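Vanadium-dependent haloperoxidase (Zobellia galactanivorans, PDB 4CIT) probably catalyses the vanadate-dependent, peroxide-driven oxidation of iodide, as a bacterial haloperoxidase of the PAP2 superfamily. Local coordinates at residues 30-42 with 139-151. Sequence-based numbering, arbitrary orientation. Where two conformers were deposited one is given.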
ATOM      1  N   LYS A  30     -17.242 -19.493 -33.662  1.00 41.22           N
ATOM      2  CA  LYS A  30     -16.101 -19.009 -32.759  1.00 39.20           C
ATOM      3  C   LYS A  30     -16.540 -18.633 -31.325  1.00 37.62           C
ATOM      4  O   LYS A  30     -16.895 -17.456 -30.996  1.00 33.51           O
ATOM      5  CB  LYS A  30     -15.397 -17.859 -33.408  1.00 43.28           C
ATOM      6  CG  LYS A  30     -13.950 -17.830 -33.046  1.00 43.48           C
ATOM      7  CD  LYS A  30     -13.078 -17.676 -34.280  1.00 45.20           C
ATOM      8  CE  LYS A  30     -12.373 -16.334 -34.333  1.00 47.73           C
ATOM      9  NZ  LYS A  30     -13.041 -15.452 -35.332  1.00 56.57           N
ATOM     10  N   GLU A  31     -16.549 -19.661 -30.485  1.00 31.62           N
ATOM     11  CA  GLU A  31     -17.335 -19.648 -29.249  1.00 34.33           C
ATOM     12  C   GLU A  31     -16.688 -20.506 -28.185  1.00 26.75           C
ATOM     13  O   GLU A  31     -17.331 -21.151 -27.418  1.00 27.45           O
ATOM     14  CB  GLU A  31     -18.747 -20.158 -29.498  1.00 38.90           C
ATOM     15  CG  GLU A  31     -19.545 -19.172 -30.308  1.00 43.26           C
ATOM     16  CD  GLU A  31     -20.864 -19.722 -30.763  1.00 45.43           C
ATOM     17  OE1 GLU A  31     -21.057 -20.963 -30.821  1.00 51.75           O
ATOM     18  OE2 GLU A  31     -21.695 -18.879 -31.086  1.00 49.69           O
ATOM     19  N   GLU A  32     -15.388 -20.446 -28.131  1.00 18.40           N
ATOM     20  CA  GLU A  32     -14.667 -21.062 -27.082  1.00 16.73           C
ATOM     21  C   GLU A  32     -14.835 -20.319 -25.751  1.00 17.89           C
ATOM     22  O   GLU A  32     -15.038 -19.108 -25.754  1.00 18.45           O
ATOM     23  CB  GLU A  32     -13.215 -21.081 -27.496  1.00 16.71           C
ATOM     24  CG  GLU A  32     -12.973 -22.028 -28.639  1.00 16.47           C
ATOM     25  CD  GLU A  32     -11.524 -22.049 -29.148  1.00 18.84           C
ATOM     26  OE1 GLU A  32     -10.764 -21.147 -28.743  1.00 20.76           O
ATOM     27  OE2 GLU A  32     -11.109 -22.961 -29.950  1.00 17.29           O
ATOM     28  N   PRO A  33     -14.806 -21.051 -24.637  1.00 18.89           N
ATOM     29  CA  PRO A  33     -14.891 -20.332 -23.356  1.00 20.16           C
ATOM     30  C   PRO A  33     -13.591 -19.587 -23.101  1.00 20.11           C
ATOM     31  O   PRO A  33     -12.515 -19.947 -23.636  1.00 16.78           O
ATOM     32  CB  PRO A  33     -15.036 -21.449 -22.335  1.00 24.86           C
ATOM     33  CG  PRO A  33     -14.392 -22.663 -22.957  1.00 24.23           C
ATOM     34  CD  PRO A  33     -14.606 -22.507 -24.452  1.00 21.86           C
ATOM     35  N   ILE A  34     -13.679 -18.505 -22.332  1.00 17.75           N
ATOM     36  CA  ILE A  34     -12.469 -17.741 -21.987  1.00 17.56           C
ATOM     37  C   ILE A  34     -12.234 -18.004 -20.526  1.00 19.91           C
ATOM     38  O   ILE A  34     -13.135 -17.753 -19.691  1.00 19.83           O
ATOM     39  CB  ILE A  34     -12.600 -16.257 -22.273  1.00 18.59           C
ATOM     40  CG1 ILE A  34     -12.743 -16.020 -23.774  1.00 18.06           C
ATOM     41  CG2 ILE A  34     -11.415 -15.464 -21.666  1.00 19.51           C
ATOM     42  CD1 ILE A  34     -13.136 -14.630 -24.195  1.00 17.64           C
ATOM     43  N   ASN A  35     -11.064 -18.569 -20.208  1.00 17.30           N
ATOM     44  CA  ASN A  35     -10.726 -18.942 -18.824  0.70 18.92           C
ATOM     45  C   ASN A  35      -9.906 -17.819 -18.237  1.00 18.57           C
ATOM     46  O   ASN A  35      -8.774 -17.584 -18.674  1.00 17.88           O
ATOM     47  CB  ASN A  35      -9.902 -20.258 -18.706  0.70 23.96           C
ATOM     48  CG  ASN A  35      -9.613 -20.679 -17.229  0.70 26.21           C
ATOM     49  OD1 ASN A  35     -10.444 -20.515 -16.304  0.70 29.02           O
ATOM     50  ND2 ASN A  35      -8.377 -21.163 -16.996  0.70 27.54           N
ATOM     51  N   ILE A  36     -10.481 -17.131 -17.267  1.00 16.09           N
ATOM     52  CA  ILE A  36      -9.831 -16.022 -16.625  1.00 16.22           C
ATOM     53  C   ILE A  36      -9.337 -16.598 -15.311  1.00 17.83           C
ATOM     54  O   ILE A  36     -10.050 -17.274 -14.609  1.00 20.76           O
ATOM     55  CB  ILE A  36     -10.836 -14.900 -16.342  1.00 15.93           C
ATOM     56  CG1 ILE A  36     -11.404 -14.349 -17.612  1.00 15.45           C
ATOM     57  CG2 ILE A  36     -10.136 -13.770 -15.556  1.00 17.33           C
ATOM     58  CD1 ILE A  36     -10.400 -13.772 -18.568  1.00 16.24           C
ATOM     59  N   THR A  37      -8.091 -16.340 -14.962  1.00 18.21           N
ATOM     60  CA  THR A  37      -7.578 -16.861 -13.696  1.00 18.27           C
ATOM     61  C   THR A  37      -7.051 -15.688 -12.817  1.00 15.74           C
ATOM     62  O   THR A  37      -6.894 -14.556 -13.273  1.00 15.69           O
ATOM     63  CB  THR A  37      -6.402 -17.805 -13.908  1.00 22.14           C
ATOM     64  OG1 THR A  37      -5.410 -17.078 -14.628  1.00 23.54           O
ATOM     65  CG2 THR A  37      -6.895 -19.128 -14.615  1.00 26.38           C
ATOM     66  N   PRO A  38      -6.791 -15.987 -11.544  1.00 15.55           N
ATOM     67  CA  PRO A  38      -6.292 -14.900 -10.679  1.00 15.33           C
ATOM     68  C   PRO A  38      -4.976 -14.376 -11.172  1.00 14.97           C
ATOM     69  O   PRO A  38      -4.643 -13.177 -10.959  1.00 14.92           O
ATOM     70  CB  PRO A  38      -6.077 -15.587  -9.319  1.00 17.07           C
ATOM     71  CG  PRO A  38      -6.706 -16.955  -9.412  1.00 18.55           C
ATOM     72  CD  PRO A  38      -7.119 -17.233 -10.814  1.00 19.38           C
ATOM     73  N   GLU A  39      -4.235 -15.202 -11.906  1.00 15.95           N
ATOM     74  CA  GLU A  39      -2.941 -14.688 -12.431  1.00 16.20           C
ATOM     75  C   GLU A  39      -3.080 -13.515 -13.443  1.00 17.67           C
ATOM     76  O   GLU A  39      -2.134 -12.753 -13.607  1.00 14.20           O
ATOM     77  CB  GLU A  39      -2.071 -15.826 -12.924  1.00 22.03           C
ATOM     78  CG  GLU A  39      -1.649 -16.793 -11.766  1.00 23.90           C
ATOM     79  CD  GLU A  39      -2.601 -17.940 -11.364  1.00 27.15           C
ATOM     80  OE1 GLU A  39      -3.826 -18.071 -11.738  1.00 23.26           O
ATOM     81  OE2 GLU A  39      -2.089 -18.790 -10.617  1.00 28.38           O
ATOM     82  N   GLU A  40      -4.254 -13.359 -14.095  1.00 16.07           N
ATOM     83  CA  GLU A  40      -4.447 -12.267 -14.957  1.00 17.27           C
ATOM     84  C   GLU A  40      -4.683 -10.963 -14.165  1.00 15.86           C
ATOM     85  O   GLU A  40      -4.288  -9.874 -14.587  1.00 15.08           O
ATOM     86  CB  GLU A  40      -5.585 -12.563 -15.958  1.00 21.44           C
ATOM     87  CG  GLU A  40      -4.980 -13.502 -17.005  1.00 27.94           C
ATOM     88  CD  GLU A  40      -5.944 -14.367 -17.723  1.00 36.57           C
ATOM     89  OE1 GLU A  40      -7.103 -14.468 -17.259  1.00 40.19           O
ATOM     90  OE2 GLU A  40      -5.523 -14.971 -18.744  1.00 32.72           O
ATOM     91  N   LEU A  41      -5.338 -11.078 -13.009  1.00 14.62           N
ATOM     92  CA  LEU A  41      -5.418  -9.937 -12.117  1.00 15.70           C
ATOM     93  C   LEU A  41      -3.997  -9.567 -11.656  1.00 13.63           C
ATOM     94  O   LEU A  41      -3.599  -8.361 -11.641  1.00 13.34           O
ATOM     95  CB  LEU A  41      -6.318 -10.307 -10.974  1.00 19.12           C
ATOM     96  CG  LEU A  41      -6.511  -9.303  -9.837  1.00 20.69           C
ATOM     97  CD1 LEU A  41      -7.068  -8.007 -10.321  1.00 23.17           C
ATOM     98  CD2 LEU A  41      -7.419  -9.907  -8.746  1.00 21.45           C
ATOM     99  N   ASP A  42      -3.229 -10.597 -11.269  1.00 13.25           N
ATOM    100  CA  ASP A  42      -1.867 -10.344 -10.859  1.00 13.25           C
ATOM    101  C   ASP A  42      -1.035  -9.633 -11.946  1.00 13.29           C
ATOM    102  O   ASP A  42      -0.161  -8.820 -11.614  1.00 13.86           O
ATOM    103  CB  ASP A  42      -1.127 -11.656 -10.449  1.00 15.12           C
ATOM    104  CG  ASP A  42      -1.661 -12.286  -9.160  1.00 14.52           C
ATOM    105  OD1 ASP A  42      -2.287 -11.529  -8.330  1.00 16.18           O
ATOM    106  OD2 ASP A  42      -1.398 -13.519  -8.958  1.00 15.67           O
ATOM    107  N   MET A 139      -6.419  -9.281 -27.548  1.00 13.05           N
ATOM    108  CA  MET A 139      -6.253  -9.938 -28.850  1.00 14.26           C
ATOM    109  C   MET A 139      -6.523 -11.425 -28.757  1.00 13.73           C
ATOM    110  O   MET A 139      -7.207 -12.017 -29.625  1.00 15.66           O
ATOM    111  CB  MET A 139      -4.803  -9.638 -29.424  1.00 15.98           C
ATOM    112  CG  MET A 139      -4.584 -10.291 -30.725  1.00 21.01           C
ATOM    113  SD  MET A 139      -2.777 -10.056 -31.238  1.00 26.56           S
ATOM    114  CE  MET A 139      -2.907  -8.362 -31.467  1.00 24.85           C
ATOM    115  N   VAL A 140      -6.109 -12.085 -27.663  1.00 13.74           N
ATOM    116  CA  VAL A 140      -6.326 -13.504 -27.531  1.00 15.82           C
ATOM    117  C   VAL A 140      -7.799 -13.738 -27.230  1.00 16.27           C
ATOM    118  O   VAL A 140      -8.440 -14.655 -27.761  1.00 16.23           O
ATOM    119  CB  VAL A 140      -5.496 -14.071 -26.376  1.00 18.78           C
ATOM    120  CG1 VAL A 140      -5.940 -15.523 -26.074  1.00 20.56           C
ATOM    121  CG2 VAL A 140      -4.047 -14.075 -26.797  1.00 21.24           C
ATOM    122  N   TRP A 141      -8.366 -12.905 -26.346  1.00 12.64           N
ATOM    123  CA  TRP A 141      -9.764 -13.136 -25.979  1.00 13.21           C
ATOM    124  C   TRP A 141     -10.695 -12.956 -27.165  1.00 12.20           C
ATOM    125  O   TRP A 141     -11.640 -13.775 -27.333  1.00 14.86           O
ATOM    126  CB  TRP A 141     -10.169 -12.132 -24.884  1.00 13.48           C
ATOM    127  CG  TRP A 141      -9.534 -12.364 -23.568  1.00 14.80           C
ATOM    128  CD1 TRP A 141      -8.992 -13.498 -23.094  1.00 14.65           C
ATOM    129  CD2 TRP A 141      -9.348 -11.343 -22.519  1.00 14.37           C
ATOM    130  NE1 TRP A 141      -8.450 -13.263 -21.805  1.00 18.22           N
ATOM    131  CE2 TRP A 141      -8.673 -11.964 -21.444  1.00 14.96           C
ATOM    132  CE3 TRP A 141      -9.658  -9.992 -22.433  1.00 13.45           C
ATOM    133  CZ2 TRP A 141      -8.367 -11.279 -20.249  1.00 15.18           C
ATOM    134  CZ3 TRP A 141      -9.376  -9.295 -21.209  1.00 14.94           C
ATOM    135  CH2 TRP A 141      -8.708  -9.960 -20.153  1.00 12.94           C
ATOM    136  N   GLU A 142     -10.479 -11.880 -27.902  1.00 13.61           N
ATOM    137  CA  GLU A 142     -11.287 -11.469 -29.059  1.00 16.02           C
ATOM    138  C   GLU A 142     -11.155 -12.542 -30.097  1.00 18.00           C
ATOM    139  O   GLU A 142     -12.156 -12.890 -30.771  1.00 15.97           O
ATOM    140  CB  GLU A 142     -10.890 -10.128 -29.690  1.00 20.35           C
ATOM    141  CG  GLU A 142     -11.918  -9.624 -30.691  1.00 26.71           C
ATOM    142  CD  GLU A 142     -11.461  -8.401 -31.479  1.00 39.85           C
ATOM    143  OE1 GLU A 142     -10.583  -7.635 -31.007  1.00 48.74           O
ATOM    144  OE2 GLU A 142     -12.010  -8.173 -32.574  1.00 52.22           O
ATOM    145  N   GLY A 143      -9.966 -13.095 -30.203  1.00 16.06           N
ATOM    146  CA  GLY A 143      -9.735 -14.210 -31.112  1.00 19.73           C
ATOM    147  C   GLY A 143     -10.445 -15.509 -30.829  1.00 19.38           C
ATOM    148  O   GLY A 143     -10.784 -16.224 -31.777  1.00 23.18           O
ATOM    149  N   LYS A 144     -10.677 -15.844 -29.566  1.00 15.44           N
ATOM    150  CA  LYS A 144     -11.277 -17.067 -29.153  1.00 17.41           C
ATOM    151  C   LYS A 144     -12.802 -16.992 -29.177  1.00 15.75           C
ATOM    152  O   LYS A 144     -13.459 -17.961 -29.482  1.00 14.54           O
ATOM    153  CB  LYS A 144     -10.960 -17.341 -27.675  1.00 18.53           C
ATOM    154  CG  LYS A 144      -9.540 -17.654 -27.361  1.00 23.10           C
ATOM    155  CD  LYS A 144      -9.447 -18.130 -25.914  1.00 20.52           C
ATOM    156  CE  LYS A 144     -10.017 -19.546 -25.757  1.00 22.80           C
ATOM    157  NZ  LYS A 144      -9.238 -20.156 -24.643  1.00 27.22           N
ATOM    158  N   ASN A 145     -13.329 -15.848 -28.775  1.00 13.45           N
ATOM    159  CA  ASN A 145     -14.785 -15.644 -28.614  1.00 12.80           C
ATOM    160  C   ASN A 145     -15.127 -14.139 -28.667  1.00 13.30           C
ATOM    161  O   ASN A 145     -15.320 -13.445 -27.645  1.00 12.41           O
ATOM    162  CB  ASN A 145     -15.282 -16.329 -27.336  1.00 13.64           C
ATOM    163  CG  ASN A 145     -16.797 -16.447 -27.292  1.00 14.71           C
ATOM    164  OD1 ASN A 145     -17.525 -15.655 -27.905  1.00 14.89           O
ATOM    165  ND2 ASN A 145     -17.267 -17.345 -26.470  1.00 15.57           N
ATOM    166  N   PRO A 146     -15.260 -13.604 -29.873  1.00 14.61           N
ATOM    167  CA  PRO A 146     -15.491 -12.217 -30.057  1.00 15.17           C
ATOM    168  C   PRO A 146     -16.746 -11.670 -29.419  1.00 15.09           C
ATOM    169  O   PRO A 146     -16.675 -10.501 -28.913  1.00 12.28           O
ATOM    170  CB  PRO A 146     -15.517 -12.016 -31.604  1.00 18.33           C
ATOM    171  CG  PRO A 146     -15.314 -13.338 -32.199  1.00 18.84           C
ATOM    172  CD  PRO A 146     -15.077 -14.348 -31.154  1.00 16.18           C
ATOM    173  N   VAL A 147     -17.858 -12.408 -29.497  1.00 15.04           N
ATOM    174  CA  VAL A 147     -19.106 -11.955 -28.904  1.00 14.58           C
ATOM    175  C   VAL A 147     -19.037 -11.927 -27.357  1.00 15.21           C
ATOM    176  O   VAL A 147     -19.389 -10.882 -26.763  1.00 13.38           O
ATOM    177  CB  VAL A 147     -20.323 -12.729 -29.361  1.00 19.73           C
ATOM    178  CG1 VAL A 147     -21.530 -12.213 -28.591  1.00 21.18           C
ATOM    179  CG2 VAL A 147     -20.494 -12.453 -30.898  1.00 19.92           C
ATOM    180  N   LEU A 148     -18.529 -12.997 -26.739  1.00 16.37           N
ATOM    181  CA  LEU A 148     -18.347 -13.029 -25.315  1.00 14.63           C
ATOM    182  C   LEU A 148     -17.381 -11.893 -24.879  1.00 13.65           C
ATOM    183  O   LEU A 148     -17.609 -11.234 -23.826  1.00 12.79           O
ATOM    184  CB  LEU A 148     -17.798 -14.359 -24.892  1.00 15.69           C
ATOM    185  CG  LEU A 148     -17.583 -14.506 -23.389  1.00 16.23           C
ATOM    186  CD1 LEU A 148     -18.893 -14.353 -22.629  1.00 17.04           C
ATOM    187  CD2 LEU A 148     -16.929 -15.857 -23.106  1.00 17.50           C
ATOM    188  N   PHE A 149     -16.303 -11.712 -25.615  1.00 13.20           N
ATOM    189  CA  PHE A 149     -15.325 -10.671 -25.322  1.00 13.90           C
ATOM    190  C   PHE A 149     -15.936  -9.301 -25.400  1.00 15.08           C
ATOM    191  O   PHE A 149     -15.849  -8.536 -24.440  1.00 12.85           O
ATOM    192  CB  PHE A 149     -14.119 -10.747 -26.254  1.00 14.08           C
ATOM    193  CG  PHE A 149     -13.282  -9.491 -26.289  1.00 13.56           C
ATOM    194  CD1 PHE A 149     -12.494  -9.149 -25.175  1.00 15.12           C
ATOM    195  CD2 PHE A 149     -13.300  -8.607 -27.370  1.00 16.61           C
ATOM    196  CE1 PHE A 149     -11.722  -7.987 -25.198  1.00 16.00           C
ATOM    197  CE2 PHE A 149     -12.593  -7.394 -27.328  1.00 16.22           C
ATOM    198  CZ  PHE A 149     -11.767  -7.149 -26.276  1.00 15.34           C
ATOM    199  N   SER A 150     -16.653  -9.018 -26.487  1.00 13.04           N
ATOM    200  CA  SER A 150     -17.273  -7.736 -26.660  1.00 15.25           C
ATOM    201  C   SER A 150     -18.270  -7.358 -25.517  1.00 13.23           C
ATOM    202  O   SER A 150     -18.250  -6.207 -24.954  1.00 12.54           O
ATOM    203  CB  SER A 150     -18.043  -7.699 -28.007  1.00 18.19           C
ATOM    204  OG  SER A 150     -18.538  -6.365 -28.134  1.00 23.05           O
ATOM    205  N   ASP A 151     -19.142  -8.312 -25.176  1.00 13.65           N
ATOM    206  CA  ASP A 151     -20.214  -8.067 -24.185  1.00 14.09           C
ATOM    207  C   ASP A 151     -19.585  -7.920 -22.820  1.00 12.26           C
ATOM    208  O   ASP A 151     -19.992  -7.065 -22.017  1.00 12.24           O
ATOM    209  CB  ASP A 151     -21.234  -9.206 -24.153  1.00 15.33           C
ATOM    210  CG  ASP A 151     -22.136  -9.224 -25.462  1.00 18.56           C
ATOM    211  OD1 ASP A 151     -22.250  -8.187 -26.102  1.00 22.23           O
ATOM    212  OD2 ASP A 151     -22.674 -10.254 -25.766  1.00 21.10           O
TER
HETATM  213  O   HOH W   1     -18.341 -15.058 -30.842  1.00 18.92           O
HETATM  214  O   HOH W   2     -10.874 -22.345 -24.201  1.00 30.83           O
HETATM  215  O   HOH W   3      -8.973 -18.703 -22.292  1.00 17.89           O
HETATM  216  O   HOH W   4      -7.384 -15.661 -20.405  1.00 24.60           O
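Asn145 reaches the extended N-terminal segment through its amide: ND2 donates to Glu32 O at 2.9 Å, nearly in its own amide plane but from above the carbonyl plane of its partner. Chi1 (-166°) swings the Asn145 amide to the side of the carbonyl carbon, and chi2 (-26°) turns OD1 toward Leu148 N (3.1 Å), which donates the N-cap bond of helix 146-167. A water bridges OD1, Val147 N and Lys30 O. Replacing Asn145 by alanine removes both side-chain bonds, and is likely to leave Glu32 O without its amide donor and Leu148 N without its cap.

Lys144 bends at chi3, which brings its CE within 3.3 Å of Pro33 O; two waters link its NZ to Pro33 O and Asn35 N. Glu32 crosses this lysine at about a right angle, but Glu32 OE1 stays 4.5 Å from Lys144 NZ, too far for a salt bridge. The backbone adds a weak bond from Glu32 N to Lys144 O.

Further along, Ile34 packs between Trp141 of helix 128-144 and Leu148 of helix 146-167. Ile34 CG2 meets Trp141 CD1 obliquely at 3.4 Å, while CD1 extends past Trp141 CB toward Leu148 CD2. Ile36 CD1 touches the six-membered part of the indole, at Trp141 CZ2 (3.6 Å), and Leu110 of helix 108-123 packs on both side chains. At the indole edge, in plane, a water accepts from NE1 and donates to Glu40 OE2 and Asn35 O.

The extended N-terminal arm thus packs across the tight turn between helix 128-144 and helix 146-167, where Asn145 leaves the first helix and is the N-cap of the second, within this largely helical haloperoxidase fold and remote from the vanadate sites.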